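Local coordinates for putative type VI secretion protein (Escherichia coli, PDB 6SKI), which probably hydrolyses phospholipids as a toxin effector of the type VI secretion system, carried to its target on the VgrG spike, at residues 149-154 / 251-256; 153-158 / 260-265; 328-333 / 486-491; 376-381 / 406-411. All coordinates share one frame; numbering follows the deposited sequence.

Contact 1: 149-154 / 251-256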
loop_
_atom_site.group_PDB
_atom_site.type_symbol
_atom_site.label_atom_id
_atom_site.label_comp_id
_atom_site.label_asym_id
_atom_site.label_seq_id
_atom_site.Cartn_x
_atom_site.Cartn_y
_atom_site.Cartn_z
ATOM N N SER A 149 -15.976 -7.488 8.675
ATOM C CA SER A 149 -14.724 -6.737 8.648
ATOM C C SER A 149 -13.616 -7.514 7.949
ATOM O O SER A 149 -12.846 -6.943 7.166
ATOM C CB SER A 149 -14.303 -6.387 10.073
ATOM O OG SER A 149 -14.883 -5.168 10.493
ATOM N N ILE A 150 -13.535 -8.819 8.201
ATOM C CA ILE A 150 -12.510 -9.630 7.563
ATOM C C ILE A 150 -12.804 -9.778 6.078
ATOM O O ILE A 150 -11.880 -9.833 5.260
ATOM C CB ILE A 150 -12.414 -10.994 8.268
ATOM C CG1 ILE A 150 -11.967 -10.808 9.716
ATOM C CG2 ILE A 150 -11.447 -11.916 7.553
ATOM C CD1 ILE A 150 -11.844 -12.097 10.481
ATOM N N LEU A 151 -14.083 -9.798 5.699
ATOM C CA LEU A 151 -14.430 -9.814 4.284
ATOM C C LEU A 151 -14.147 -8.475 3.621
ATOM O O LEU A 151 -13.825 -8.432 2.429
ATOM C CB LEU A 151 -15.902 -10.179 4.109
ATOM C CG LEU A 151 -16.187 -11.642 3.787
ATOM C CD1 LEU A 151 -17.679 -11.886 3.728
ATOM C CD2 LEU A 151 -15.518 -12.032 2.486
ATOM N N ASP A 152 -14.272 -7.383 4.373
ATOM C CA ASP A 152 -13.930 -6.067 3.854
ATOM C C ASP A 152 -12.438 -5.960 3.589
ATOM O O ASP A 152 -12.018 -5.388 2.579
ATOM C CB ASP A 152 -14.378 -4.992 4.839
ATOM C CG ASP A 152 -15.836 -4.623 4.676
ATOM O OD1 ASP A 152 -16.330 -3.785 5.458
ATOM O OD2 ASP A 152 -16.492 -5.175 3.769
ATOM N N ILE A 153 -11.622 -6.498 4.496
ATOM C CA ILE A 153 -10.179 -6.521 4.266
ATOM C C ILE A 153 -9.832 -7.456 3.116
ATOM O O ILE A 153 -8.921 -7.179 2.328
ATOM C CB ILE A 153 -9.434 -6.909 5.553
ATOM C CG1 ILE A 153 -9.833 -5.978 6.692
ATOM C CG2 ILE A 153 -7.937 -6.868 5.332
ATOM C CD1 ILE A 153 -9.271 -4.593 6.563
ATOM N N PHE A 154 -10.542 -8.579 3.002
ATOM C CA PHE A 154 -10.274 -9.517 1.918
ATOM C C PHE A 154 -10.531 -8.879 0.560
ATOM O O PHE A 154 -9.793 -9.121 -0.402
ATOM C CB PHE A 154 -11.128 -10.770 2.097
ATOM C CG PHE A 154 -10.891 -11.820 1.057
ATOM C CD1 PHE A 154 -11.909 -12.208 0.207
ATOM C CD2 PHE A 154 -9.653 -12.424 0.933
ATOM C CE1 PHE A 154 -11.699 -13.176 -0.746
ATOM C CE2 PHE A 154 -9.437 -13.392 -0.021
ATOM C CZ PHE A 154 -10.461 -13.768 -0.862
ATOM N N GLY A 251 -2.684 -12.788 4.290
ATOM C CA GLY A 251 -3.647 -13.656 4.917
ATOM C C GLY A 251 -4.628 -14.222 3.912
ATOM O O GLY A 251 -4.369 -14.294 2.708
ATOM N N GLY A 252 -5.781 -14.632 4.422
ATOM C CA GLY A 252 -6.806 -15.185 3.559
ATOM C C GLY A 252 -8.078 -15.427 4.336
ATOM O O GLY A 252 -8.164 -15.149 5.534
ATOM N N ILE A 253 -9.079 -15.934 3.622
ATOM C CA ILE A 253 -10.353 -16.318 4.213
ATOM C C ILE A 253 -10.756 -17.738 3.858
ATOM O O ILE A 253 -11.876 -18.145 4.174
ATOM C CB ILE A 253 -11.474 -15.335 3.820
ATOM C CG1 ILE A 253 -11.718 -15.381 2.312
ATOM C CG2 ILE A 253 -11.134 -13.927 4.266
ATOM C CD1 ILE A 253 -13.160 -15.175 1.929
ATOM N N SER A 254 -9.879 -18.506 3.205
ATOM C CA SER A 254 -10.269 -19.819 2.704
ATOM C C SER A 254 -10.625 -20.775 3.836
ATOM O O SER A 254 -11.506 -21.627 3.682
ATOM C CB SER A 254 -9.152 -20.403 1.842
ATOM O OG SER A 254 -7.898 -20.287 2.486
ATOM N N ASN A 255 -9.952 -20.656 4.978
ATOM C CA ASN A 255 -10.169 -21.562 6.096
ATOM C C ASN A 255 -11.097 -20.991 7.156
ATOM O O ASN A 255 -11.312 -21.640 8.182
ATOM C CB ASN A 255 -8.832 -21.944 6.736
ATOM C CG ASN A 255 -7.899 -22.626 5.766
ATOM O OD1 ASN A 255 -8.333 -23.371 4.892
ATOM N ND2 ASN A 255 -6.607 -22.375 5.912
ATOM N N PHE A 256 -11.654 -19.805 6.938
ATOM C CA PHE A 256 -12.641 -19.237 7.846
ATOM C C PHE A 256 -14.003 -19.828 7.515
ATOM O O PHE A 256 -14.523 -19.616 6.417
ATOM C CB PHE A 256 -12.684 -17.717 7.731
ATOM C CG PHE A 256 -11.522 -17.023 8.369
ATOM C CD1 PHE A 256 -11.698 -16.263 9.508
ATOM C CD2 PHE A 256 -10.258 -17.114 7.821
ATOM C CE1 PHE A 256 -10.635 -15.621 10.094
ATOM C CE2 PHE A 256 -9.193 -16.472 8.402
ATOM C CZ PHE A 256 -9.383 -15.726 9.538
#
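Ile-253 lies over one face of the Phe-154 ring, and this pair forms the tight part of the contact between the end of helix 144-154 and the loop that follows strand 237-243. CG1 of Ile-253 sits 3.6 Å from the centroid of the Phe-154 ring and only 2° off its normal, a well-centred CH-pi contact. Beyond CG1, Ile-253 CD1 comes to 3.6 Å from Phe-154 CE1, whereas the other branch, Ile-253 CG2, reaches back to the root of the ring, 3.8 Å from Phe-154 CB. A chi1 of 64° tucks CG1 between the backbone N and the carbonyl carbon of Ile-253, which lets all three carbons lie along the ring.

One turn earlier, Ile-150 extends the apolar surface. Its CG2 slides past Ile-253 CG2 at 3.9 Å, while its CD1 reaches Phe-256 CE1 at 3.7 Å, meeting that ring obliquely. A type I turn from Ile-253 to Phe-256 brings both loop residues to the helix, and Asn-61 hydrogen-bonds to both Ser-254 and Asn-255 of the turn.

Packing is looser toward solvent. Leu-151, partly exposed, touches 251-256 through CD2, 4.0 Å from Ile-253 CD1, and Arg-262, farther along the same loop, also packs on this leucine. No hydrogen bond passes between the segments, so their cohesion rests on shape fit, dispersion and exclusion of water.

Contact 2: 153-158 / 260-265; sequences IFEGVV and NGRSNP
Glu-155 and Arg-262 meet at about a right angle, their carboxylate and guanidinium planes turned 27° apart. A single nitrogen, Arg-262 NH2, serves both carboxylate oxygens: it lies 3.0 Å from Glu-155 OE1 in a salt bridge and donates a hydrogen bond of 3.1 Å to Glu-155 OE2. That bond is nearly straight, 166° at the hydrogen, and arrives on the syn side of OE2. A bend at chi2 lays Arg-262 CD 3.3 Å from Glu-155 OE2, and a second at chi3 turns the guanidinium back to the carboxylate.

Pro-265 packs against Glu-155 and against Phe-154, the last residue of helix 144-154. Its CB meets Glu-155 CG at 3.7 Å, and its CD approaches Phe-154 CE1 obliquely at 3.4 Å, the proline and phenylalanine side chains crossing at about a right angle. The edge of the Phe-154 ring faces Ser-263 O, close to the ring plane.

Glu-155 is the first residue to leave helix 144-154 and also occupies the N-cap position of helix 156-178. The arrangement is thus a break between two consecutive helices, covered near the surface by the long connection between parallel strands 237-243 and 278-284 of a domain assigned to the alpha/beta-hydrolase clan.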
loop_
_atom_site.group_PDB
_atom_site.type_symbol
_atom_site.label_atom_id
_atom_site.label_comp_id
_atom_site.label_asym_id
_atom_site.label_seq_id
_atom_site.Cartn_x
_atom_site.Cartn_y
_atom_site.Cartn_z
ATOM N N ILE A 153 -11.622 -6.498 4.496
ATOM C CA ILE A 153 -10.179 -6.521 4.266
ATOM C C ILE A 153 -9.832 -7.456 3.116
ATOM O O ILE A 153 -8.921 -7.179 2.328
ATOM C CB ILE A 153 -9.434 -6.909 5.553
ATOM C CG1 ILE A 153 -9.833 -5.978 6.692
ATOM C CG2 ILE A 153 -7.937 -6.868 5.332
ATOM C CD1 ILE A 153 -9.271 -4.593 6.563
ATOM N N PHE A 154 -10.542 -8.579 3.002
ATOM C CA PHE A 154 -10.274 -9.517 1.918
ATOM C C PHE A 154 -10.531 -8.879 0.560
ATOM O O PHE A 154 -9.793 -9.121 -0.402
ATOM C CB PHE A 154 -11.128 -10.770 2.097
ATOM C CG PHE A 154 -10.891 -11.820 1.057
ATOM C CD1 PHE A 154 -11.909 -12.208 0.207
ATOM C CD2 PHE A 154 -9.653 -12.424 0.933
ATOM C CE1 PHE A 154 -11.699 -13.176 -0.746
ATOM C CE2 PHE A 154 -9.437 -13.392 -0.021
ATOM C CZ PHE A 154 -10.461 -13.768 -0.862
ATOM N N GLU A 155 -11.573 -8.059 0.464
ATOM C CA GLU A 155 -11.918 -7.352 -0.759
ATOM C C GLU A 155 -11.372 -5.933 -0.775
ATOM O O GLU A 155 -11.888 -5.086 -1.507
ATOM C CB GLU A 155 -13.435 -7.334 -0.933
ATOM C CG GLU A 155 -13.982 -8.572 -1.610
ATOM C CD GLU A 155 -15.421 -8.849 -1.230
ATOM O OE1 GLU A 155 -15.926 -8.193 -0.296
ATOM O OE2 GLU A 155 -16.045 -9.724 -1.865
ATOM N N GLY A 156 -10.339 -5.661 0.022
ATOM C CA GLY A 156 -9.921 -4.292 0.261
ATOM C C GLY A 156 -9.356 -3.585 -0.951
ATOM O O GLY A 156 -9.403 -2.359 -1.027
ATOM N N VAL A 157 -8.796 -4.331 -1.902
ATOM C CA VAL A 157 -8.127 -3.698 -3.038
ATOM C C VAL A 157 -9.129 -2.922 -3.889
ATOM O O VAL A 157 -8.923 -1.744 -4.214
ATOM C CB VAL A 157 -7.374 -4.756 -3.864
ATOM C CG1 VAL A 157 -7.189 -4.289 -5.291
ATOM C CG2 VAL A 157 -6.043 -5.079 -3.218
ATOM N N VAL A 158 -10.241 -3.565 -4.248
ATOM C CA VAL A 158 -11.238 -2.910 -5.088
ATOM C C VAL A 158 -11.921 -1.780 -4.327
ATOM O O VAL A 158 -12.207 -0.713 -4.888
ATOM C CB VAL A 158 -12.249 -3.950 -5.603
ATOM C CG1 VAL A 158 -13.154 -3.337 -6.655
ATOM C CG2 VAL A 158 -11.517 -5.156 -6.157
ATOM N N ASN A 260 -15.745 -18.153 4.144
ATOM C CA ASN A 260 -15.011 -18.712 3.012
ATOM C C ASN A 260 -15.882 -18.882 1.775
ATOM O O ASN A 260 -15.348 -19.116 0.685
ATOM C CB ASN A 260 -14.379 -20.055 3.378
ATOM C CG ASN A 260 -15.370 -21.028 3.980
ATOM O OD1 ASN A 260 -16.580 -20.827 3.913
ATOM N ND2 ASN A 260 -14.854 -22.092 4.578
ATOM N N GLY A 261 -17.204 -18.778 1.915
ATOM C CA GLY A 261 -18.074 -18.927 0.761
ATOM C C GLY A 261 -17.877 -17.835 -0.271
ATOM O O GLY A 261 -18.001 -18.075 -1.475
ATOM N N ARG A 262 -17.581 -16.618 0.186
ATOM C CA ARG A 262 -17.360 -15.505 -0.727
ATOM C C ARG A 262 -16.216 -15.807 -1.687
ATOM O O ARG A 262 -15.167 -16.319 -1.291
ATOM C CB ARG A 262 -17.061 -14.229 0.061
ATOM C CG ARG A 262 -16.746 -13.021 -0.803
ATOM C CD ARG A 262 -18.007 -12.318 -1.270
ATOM N NE ARG A 262 -18.966 -12.114 -0.187
ATOM C CZ ARG A 262 -19.051 -11.002 0.536
ATOM N NH1 ARG A 262 -19.956 -10.904 1.499
ATOM N NH2 ARG A 262 -18.230 -9.990 0.298
ATOM N N SER A 263 -16.430 -15.485 -2.960
ATOM C CA SER A 263 -15.424 -15.714 -3.983
ATOM C C SER A 263 -14.299 -14.692 -3.862
ATOM O O SER A 263 -14.411 -13.683 -3.161
ATOM C CB SER A 263 -16.047 -15.642 -5.377
ATOM O OG SER A 263 -16.960 -14.564 -5.474
ATOM N N ASN A 264 -13.197 -14.975 -4.550
ATOM C CA ASN A 264 -12.062 -14.067 -4.531
ATOM C C ASN A 264 -12.456 -12.707 -5.107
ATOM O O ASN A 264 -13.356 -12.626 -5.952
ATOM C CB ASN A 264 -10.869 -14.670 -5.285
ATOM C CG ASN A 264 -11.132 -14.890 -6.776
ATOM O OD1 ASN A 264 -12.122 -14.430 -7.337
ATOM N ND2 ASN A 264 -10.219 -15.604 -7.423
ATOM N N PRO A 265 -11.851 -11.619 -4.638
ATOM C CA PRO A 265 -12.166 -10.311 -5.211
ATOM C C PRO A 265 -11.629 -10.202 -6.625
ATOM O O PRO A 265 -10.602 -10.789 -6.974
ATOM C CB PRO A 265 -11.459 -9.339 -4.263
ATOM C CG PRO A 265 -10.280 -10.120 -3.800
ATOM C CD PRO A 265 -10.801 -11.518 -3.611
#

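Contact 3: 328-333 / 486-491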
loop_
_atom_site.group_PDB
_atom_site.type_symbol
_atom_site.label_atom_id
_atom_site.label_comp_id
_atom_site.label_asym_id
_atom_site.label_seq_id
_atom_site.Cartn_x
_atom_site.Cartn_y
_atom_site.Cartn_z
ATOM N N GLU A 328 14.660 -6.294 17.565
ATOM C CA GLU A 328 14.304 -7.620 17.084
ATOM C C GLU A 328 14.698 -8.657 18.123
ATOM O O GLU A 328 15.887 -8.898 18.347
ATOM C CB GLU A 328 14.984 -7.914 15.748
ATOM C CG GLU A 328 14.457 -7.081 14.599
ATOM C CD GLU A 328 15.042 -7.494 13.268
ATOM O OE1 GLU A 328 16.223 -7.891 13.235
ATOM O OE2 GLU A 328 14.320 -7.422 12.254
ATOM N N SER A 329 13.702 -9.261 18.755
ATOM C CA SER A 329 13.880 -10.438 19.598
ATOM C C SER A 329 12.962 -11.496 19.003
ATOM O O SER A 329 11.767 -11.532 19.308
ATOM C CB SER A 329 13.543 -10.135 21.053
ATOM O OG SER A 329 14.275 -9.017 21.519
ATOM N N LEU A 330 13.518 -12.359 18.159
ATOM C CA LEU A 330 12.713 -13.153 17.246
ATOM C C LEU A 330 13.010 -14.634 17.401
ATOM O O LEU A 330 14.167 -15.034 17.521
ATOM C CB LEU A 330 12.971 -12.744 15.792
ATOM C CG LEU A 330 13.027 -11.252 15.484
ATOM C CD1 LEU A 330 13.560 -11.033 14.088
ATOM C CD2 LEU A 330 11.659 -10.615 15.641
ATOM N N PHE A 331 11.961 -15.446 17.386
ATOM C CA PHE A 331 12.124 -16.884 17.246
ATOM C C PHE A 331 12.341 -17.199 15.776
ATOM O O PHE A 331 11.458 -16.960 14.948
ATOM C CB PHE A 331 10.903 -17.631 17.777
ATOM C CG PHE A 331 10.882 -17.781 19.266
ATOM C CD1 PHE A 331 12.013 -18.177 19.948
ATOM C CD2 PHE A 331 9.726 -17.546 19.982
ATOM C CE1 PHE A 331 11.996 -18.318 21.315
ATOM C CE2 PHE A 331 9.704 -17.692 21.349
ATOM C CZ PHE A 331 10.840 -18.076 22.016
ATOM N N LEU A 332 13.514 -17.724 15.447
ATOM C CA LEU A 332 13.826 -18.095 14.078
ATOM C C LEU A 332 13.574 -19.569 13.822
ATOM O O LEU A 332 13.784 -20.044 12.702
ATOM C CB LEU A 332 15.276 -17.739 13.756
ATOM C CG LEU A 332 15.577 -16.243 13.660
ATOM C CD1 LEU A 332 16.876 -16.009 12.917
ATOM C CD2 LEU A 332 14.437 -15.510 12.984
ATOM N N SER A 333 13.128 -20.293 14.839
ATOM C CA SER A 333 12.602 -21.638 14.713
ATOM C C SER A 333 11.321 -21.706 15.524
ATOM O O SER A 333 11.139 -20.960 16.488
ATOM C CB SER A 333 13.603 -22.683 15.210
ATOM O OG SER A 333 13.074 -23.991 15.112
ATOM N N THR A 486 18.655 -3.796 7.068
ATOM C CA THR A 486 17.513 -4.630 6.724
ATOM C C THR A 486 17.009 -5.353 7.964
ATOM O O THR A 486 17.797 -5.889 8.745
ATOM C CB THR A 486 17.864 -5.633 5.624
ATOM O OG1 THR A 486 16.842 -6.635 5.545
ATOM C CG2 THR A 486 19.172 -6.292 5.900
ATOM N N HIS A 487 15.694 -5.357 8.139
ATOM C CA HIS A 487 15.058 -5.987 9.284
ATOM C C HIS A 487 14.721 -7.430 8.950
ATOM O O HIS A 487 14.385 -7.752 7.808
ATOM C CB HIS A 487 13.783 -5.246 9.683
ATOM C CG HIS A 487 14.002 -3.819 10.073
ATOM N ND1 HIS A 487 13.598 -3.310 11.287
ATOM C CD2 HIS A 487 14.574 -2.790 9.407
ATOM C CE1 HIS A 487 13.912 -2.029 11.351
ATOM N NE2 HIS A 487 14.508 -1.689 10.224
ATOM N N CYS A 488 14.826 -8.301 9.947
ATOM C CA CYS A 488 14.351 -9.672 9.819
ATOM C C CYS A 488 12.867 -9.668 10.158
ATOM O O CYS A 488 12.488 -9.563 11.328
ATOM C CB CYS A 488 15.135 -10.610 10.733
ATOM S SG CYS A 488 14.618 -12.335 10.642
ATOM N N SER A 489 12.024 -9.775 9.132
ATOM C CA SER A 489 10.585 -9.669 9.310
ATOM C C SER A 489 9.903 -11.017 9.474
ATOM O O SER A 489 8.787 -11.066 9.998
ATOM C CB SER A 489 9.958 -8.931 8.123
ATOM O OG SER A 489 10.320 -9.538 6.897
ATOM N N ALA A 490 10.546 -12.098 9.046
ATOM C CA ALA A 490 10.015 -13.438 9.231
ATOM C C ALA A 490 10.532 -14.004 10.544
ATOM O O ALA A 490 11.744 -14.072 10.765
ATOM C CB ALA A 490 10.413 -14.343 8.066
ATOM N N ASN A 491 9.610 -14.398 11.418
ATOM C CA ASN A 491 9.976 -14.949 12.711
ATOM C C ASN A 491 8.909 -15.939 13.137
ATOM O O ASN A 491 7.856 -16.057 12.507
ATOM C CB ASN A 491 10.145 -13.860 13.774
ATOM C CG ASN A 491 8.984 -12.895 13.810
ATOM O OD1 ASN A 491 7.909 -13.220 14.303
ATOM N ND2 ASN A 491 9.199 -11.692 13.299
#
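Leu-330 projects into the bend of 486-491 and divides its two methyl groups between Cys-488 and Asn-491. Its CD1 packs 3.7 Å from Cys-488 CB, and its CD2 lies 3.6 Å from Asn-491 ND2, a van der Waals contact between a methyl group and the amide nitrogen. Closer to the backbone, Leu-330 CB meets Asn-491 CB at 3.6 Å, the two side chains crossing at about a right angle. With SG anti to the backbone N (chi1 -180°), Cys-488 directs its sulfur between two leucines, 3.8 Å from Leu-330 CD1 and 3.9 Å from Leu-332 CD2.

At the other end of the contact, the extended Glu-328 side chain brings OE2 up to the backbone N of Cys-488. The hydrogen bond there is weak, with a strongly bent angle of 124°, and its short length is doubtful at this resolution. The stronger partner of this carboxylate is Arg-409, which forms a salt bridge with OE1 and also donates to Thr-486 O, so one guanidinium ties together the start of the strand and the loop.

Farther out, Asp-312 accepts a hydrogen bond from His-487 N, while Tyr-317 stacks on the His-487 ring. The contact joins strand 328-341, at one side of a three-stranded antiparallel sheet and paired with strand 398-409, to the loop between helix 476-483 and strand 495-497; helix 350-362 touches Leu-332, and helix 72-85 packs on Phe-331.

Contact 4: 376-381 / 406-411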
loop_
_atom_site.group_PDB
_atom_site.type_symbol
_atom_site.label_atom_id
_atom_site.label_comp_id
_atom_site.label_asym_id
_atom_site.label_seq_id
_atom_site.Cartn_x
_atom_site.Cartn_y
_atom_site.Cartn_z
ATOM N N LYS A 376 22.883 -11.361 17.622
ATOM C CA LYS A 376 23.338 -12.616 18.202
ATOM C C LYS A 376 22.292 -13.696 17.951
ATOM O O LYS A 376 21.107 -13.509 18.251
ATOM C CB LYS A 376 23.642 -12.456 19.693
ATOM C CG LYS A 376 22.468 -12.053 20.565
ATOM C CD LYS A 376 22.839 -12.089 22.039
ATOM C CE LYS A 376 23.526 -13.394 22.406
ATOM N NZ LYS A 376 23.045 -13.932 23.707
ATOM N N LEU A 377 22.732 -14.804 17.362
ATOM C CA LEU A 377 21.888 -15.961 17.094
ATOM C C LEU A 377 22.236 -17.061 18.088
ATOM O O LEU A 377 23.392 -17.489 18.168
ATOM C CB LEU A 377 22.076 -16.450 15.658
ATOM C CG LEU A 377 21.074 -17.482 15.152
ATOM C CD1 LEU A 377 19.693 -16.874 15.068
ATOM C CD2 LEU A 377 21.505 -18.018 13.805
ATOM N N THR A 378 21.238 -17.517 18.838
ATOM C CA THR A 378 21.446 -18.457 19.926
ATOM C C THR A 378 20.327 -19.488 19.873
ATOM O O THR A 378 19.328 -19.297 19.186
ATOM C CB THR A 378 21.470 -17.716 21.275
ATOM O OG1 THR A 378 22.432 -16.658 21.211
ATOM C CG2 THR A 378 21.868 -18.637 22.416
ATOM N N THR A 379 20.514 -20.607 20.566
ATOM C CA THR A 379 19.417 -21.510 20.883
ATOM C C THR A 379 19.025 -21.275 22.334
ATOM O O THR A 379 19.855 -21.415 23.237
ATOM C CB THR A 379 19.788 -22.975 20.664
ATOM O OG1 THR A 379 20.424 -23.483 21.841
ATOM C CG2 THR A 379 20.712 -23.130 19.484
ATOM N N LYS A 380 17.768 -20.914 22.549
ATOM C CA LYS A 380 17.256 -20.604 23.872
ATOM C C LYS A 380 16.470 -21.791 24.402
ATOM O O LYS A 380 15.659 -22.386 23.677
ATOM C CB LYS A 380 16.384 -19.351 23.840
ATOM C CG LYS A 380 17.169 -18.088 23.570
ATOM C CD LYS A 380 17.368 -17.277 24.826
ATOM C CE LYS A 380 18.233 -16.066 24.558
ATOM N NZ LYS A 380 19.255 -15.873 25.618
ATOM N N ILE A 381 16.725 -22.130 25.663
ATOM C CA ILE A 381 16.132 -23.280 26.331
ATOM C C ILE A 381 15.237 -22.780 27.454
ATOM O O ILE A 381 15.628 -21.897 28.226
ATOM C CB ILE A 381 17.207 -24.229 26.884
ATOM C CG1 ILE A 381 18.244 -24.555 25.815
ATOM C CG2 ILE A 381 16.570 -25.504 27.398
ATOM C CD1 ILE A 381 19.379 -25.398 26.331
ATOM N N PHE A 406 16.753 -18.200 18.732
ATOM C CA PHE A 406 16.473 -16.801 19.009
ATOM C C PHE A 406 17.497 -15.908 18.324
ATOM O O PHE A 406 18.699 -16.190 18.342
ATOM C CB PHE A 406 16.487 -16.534 20.512
ATOM C CG PHE A 406 15.533 -15.466 20.945
ATOM C CD1 PHE A 406 14.170 -15.639 20.803
ATOM C CD2 PHE A 406 15.997 -14.292 21.497
ATOM C CE1 PHE A 406 13.291 -14.662 21.204
ATOM C CE2 PHE A 406 15.122 -13.309 21.894
ATOM C CZ PHE A 406 13.768 -13.497 21.750
ATOM N N PHE A 407 17.009 -14.834 17.721
ATOM C CA PHE A 407 17.839 -13.788 17.149
ATOM C C PHE A 407 17.591 -12.504 17.923
ATOM O O PHE A 407 16.439 -12.083 18.076
ATOM C CB PHE A 407 17.524 -13.588 15.669
ATOM C CG PHE A 407 18.414 -12.593 14.990
ATOM C CD1 PHE A 407 19.777 -12.796 14.928
ATOM C CD2 PHE A 407 17.884 -11.455 14.414
ATOM C CE1 PHE A 407 20.592 -11.884 14.305
ATOM C CE2 PHE A 407 18.697 -10.543 13.791
ATOM C CZ PHE A 407 20.052 -10.758 13.736
ATOM N N GLU A 408 18.664 -11.896 18.423
ATOM C CA GLU A 408 18.582 -10.645 19.162
ATOM C C GLU A 408 19.394 -9.587 18.434
ATOM O O GLU A 408 20.612 -9.721 18.297
ATOM C CB GLU A 408 19.092 -10.808 20.593
ATOM C CG GLU A 408 18.226 -11.678 21.474
ATOM C CD GLU A 408 19.037 -12.636 22.323
ATOM O OE1 GLU A 408 19.301 -12.311 23.500
ATOM O OE2 GLU A 408 19.411 -13.714 21.814
ATOM N N ARG A 409 18.720 -8.538 17.982
ATOM C CA ARG A 409 19.368 -7.382 17.387
ATOM C C ARG A 409 18.690 -6.140 17.932
ATOM O O ARG A 409 17.470 -6.116 18.090
ATOM C CB ARG A 409 19.292 -7.409 15.859
ATOM C CG ARG A 409 20.111 -6.323 15.198
ATOM C CD ARG A 409 20.277 -6.574 13.717
ATOM N NE ARG A 409 19.031 -6.994 13.095
ATOM C CZ ARG A 409 18.753 -6.828 11.810
ATOM N NH1 ARG A 409 19.636 -6.250 11.010
ATOM N NH2 ARG A 409 17.592 -7.238 11.325
ATOM N N MET A 410 19.474 -5.116 18.237
ATOM C CA MET A 410 18.956 -3.931 18.898
ATOM C C MET A 410 19.207 -2.700 18.042
ATOM O O MET A 410 20.268 -2.568 17.425
ATOM C CB MET A 410 19.594 -3.750 20.276
ATOM C CG MET A 410 19.012 -4.654 21.349
ATOM S SD MET A 410 17.638 -3.905 22.234
ATOM C CE MET A 410 18.231 -2.227 22.400
ATOM N N ALA A 411 18.219 -1.806 18.011
ATOM C CA ALA A 411 18.318 -0.516 17.333
ATOM C C ALA A 411 18.598 -0.694 15.840
ATOM O O ALA A 411 19.612 -0.236 15.310
ATOM C CB ALA A 411 19.383 0.365 17.991
#
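Glu-408 and Lys-376 face each other across two antiparallel strands, and the glutamate can be followed outward along the lysine. Its CB touches Lys-376 CG at 3.6 Å. Beyond CG the chain bends (chi2 137°), which lays the carboxylate along the lysine methylenes: Glu-408 CD is 3.9 Å from Lys-376 CD and also sits at the edge of the Phe-406 ring, in its plane. At the tip, OE2 lies 3.7 Å from Lys-376 CG, while OE1 has two ammonium groups near it, Lys-376 NZ and Lys-380 NZ, each 4.1 Å away. At that range the opposite charges are near but not in contact, yet the two positive groups would be expected to stabilise the carboxylate.

The two backbones make a regular antiparallel ladder. Lys-376 with Glu-408 and Thr-378 with Phe-406 are hydrogen-bonded pairs, each closed by two N-H...O bonds, and Leu-377 with Phe-407 is the non-hydrogen-bonded pair between them. In the three-stranded sheet, strand 398-409 is the middle member, with 376-386 on one side and 328-341 on the other.

Lys-380 shares a face of the sheet with Glu-408 and approaches it from the opposite direction. On the way its CG packs 3.5 Å from Phe-406 CB, an apolar contact made by the stem of a charged residue. On the reverse face, Leu-377 turns CG anti to its own N (chi1 -169°) and sets CD1 4.0 Å from Phe-407 CB; Leu-332 of strand 328-341 touches both residues.

Contacts 1 and 2 share Phe-154 and the end of helix 144-154, with centres 7 Å apart, but differ in chemistry: contact 1 is buried and apolar, whereas contact 2 lies at the surface and adds a salt bridge. Contacts 3 and 4, with 9 Å between centres, both reach the same antiparallel sheet, contact 3 through strand 328-341 and contact 4 through strands 398-409 and 376-386. Contact 3 is wholly buried and is tied by a salt bridge to the 406-411 segment; contact 4 is partly buried, built on backbone ladder bonds with loosely grouped charges outside. The two pairs are separate: the centres of contacts 1 and 3 are about 25 Å apart.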